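Side-chain contact in fiber protein (Human adenovirus 21, PDB 3L88), which binds the receptor CD46 through its knob, the part present here, and so probably attaches the virus to the host cell: residues Thr158-Ser161 / Asn162-Tyr165. Numbering follows the deposited sequence.
Sequences TISS and NVAY
A type I beta turn from Ser160 to Val163, with a serine ST turn laid over its start, reverses the chain in the surface loop between strands 145-154 and 165-174 of the fiber knob. Val163 N closes the beta turn on Ser160 O at 3.0 Å. The hydroxyl of Ser160 makes the ST turn: Ser160 OG accepts a bond from Asn162 N at 3.0 Å, and the bond is fairly straight (162°). A chi1 of 150° sets OG roughly opposite the serine's own backbone N and on the carbonyl side, where it can meet the amide two residues on. Ser160 thus receives two N-H groups, one on its carbonyl and one on its hydroxyl. Asn162 CB also packs against Ser160 OG, at 3.5 Å.

Ser160 N in turn gives Thr158 OG1 a weak hydrogen bond of 3.3 Å, the same pattern of a hydroxyl and the amide two residues on. Thr158 OG1 also lies 3.3 Å from Val163 CB, between the two arms of the loop. Here the two side chains lie alongside each other but run opposite ways.

Beyond the turn, Ala164 and Tyr165 both bond through their backbones to Phe76, a classic beta bulge where strand 165-174 begins beside strand 67-76. Ile159 and Val163 both touch Tyr75 of that neighbouring strand, and Ser160 touches Glu86. In Val163, CG2 sits on the side of the residue's own backbone N and reaches Ser160 CB at 4.0 Å.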
loop_
_atom_site.group_PDB
_atom_site.type_symbol
_atom_site.label_atom_id
_atom_site.label_comp_id
_atom_site.label_asym_id
_atom_site.label_seq_id
_atom_site.Cartn_x
_atom_site.Cartn_y
_atom_site.Cartn_z
ATOM N N THR C 158 18.158 -18.513 8.314
ATOM C CA THR C 158 19.583 -18.214 8.184
ATOM C C THR C 158 20.299 -19.243 7.306
ATOM O O THR C 158 19.778 -20.330 7.049
ATOM C CB THR C 158 20.285 -18.127 9.550
ATOM O OG1 THR C 158 21.640 -17.707 9.361
ATOM C CG2 THR C 158 20.279 -19.480 10.248
ATOM N N ILE C 159 21.479 -18.874 6.820
ATOM C CA ILE C 159 22.335 -19.812 6.098
ATOM C C ILE C 159 23.800 -19.505 6.360
ATOM O O ILE C 159 24.650 -19.733 5.504
ATOM C CB ILE C 159 22.084 -19.781 4.571
ATOM C CG1 ILE C 159 22.382 -18.393 4.002
ATOM C CG2 ILE C 159 20.661 -20.222 4.241
ATOM C CD1 ILE C 159 22.561 -18.379 2.499
ATOM N N SER C 160 24.091 -18.984 7.545
ATOM C CA SER C 160 25.459 -18.625 7.903
ATOM C C SER C 160 25.517 -17.998 9.287
ATOM O O SER C 160 24.609 -17.272 9.690
ATOM C CB SER C 160 26.056 -17.662 6.871
ATOM O OG SER C 160 27.009 -16.802 7.470
ATOM N N SER C 161 26.598 -18.269 10.006
ATOM C CA SER C 161 26.760 -17.764 11.363
ATOM C C SER C 161 26.778 -16.239 11.370
ATOM O O SER C 161 26.607 -15.608 12.413
ATOM C CB SER C 161 28.049 -18.313 11.979
ATOM O OG SER C 161 28.187 -19.698 11.706
ATOM N N ASN C 162 26.978 -15.653 10.194
ATOM C CA ASN C 162 27.102 -14.207 10.069
ATOM C C ASN C 162 25.779 -13.503 9.787
ATOM O O ASN C 162 25.691 -12.281 9.893
ATOM C CB ASN C 162 28.133 -13.844 9.000
ATOM C CG ASN C 162 29.492 -13.522 9.589
ATOM O OD1 ASN C 162 29.850 -14.024 10.653
ATOM N ND2 ASN C 162 30.251 -12.670 8.906
ATOM N N VAL C 163 24.753 -14.273 9.436
ATOM C CA VAL C 163 23.445 -13.694 9.158
ATOM C C VAL C 163 22.735 -13.274 10.443
ATOM O O VAL C 163 22.495 -14.092 11.331
ATOM C CB VAL C 163 22.539 -14.652 8.364
ATOM C CG1 VAL C 163 21.149 -14.058 8.221
ATOM C CG2 VAL C 163 23.137 -14.935 6.999
ATOM N N ALA C 164 22.411 -11.991 10.534
ATOM C CA ALA C 164 21.637 -11.476 11.652
ATOM C C ALA C 164 20.217 -11.097 11.219
ATOM O O ALA C 164 19.261 -11.263 11.980
ATOM C CB ALA C 164 22.349 -10.288 12.279
ATOM N N TYR C 165 20.083 -10.606 9.990
ATOM C CA TYR C 165 18.776 -10.255 9.437
ATOM C C TYR C 165 18.656 -10.736 7.998
ATOM O O TYR C 165 19.659 -11.009 7.344
ATOM C CB TYR C 165 18.554 -8.744 9.493
ATOM C CG TYR C 165 18.900 -8.123 10.825
ATOM C CD1 TYR C 165 17.954 -8.030 11.836
ATOM C CD2 TYR C 165 20.172 -7.611 11.066
ATOM C CE1 TYR C 165 18.270 -7.463 13.059
ATOM C CE2 TYR C 165 20.496 -7.043 12.285
ATOM C CZ TYR C 165 19.541 -6.974 13.277
ATOM O OH TYR C 165 19.859 -6.402 14.482
#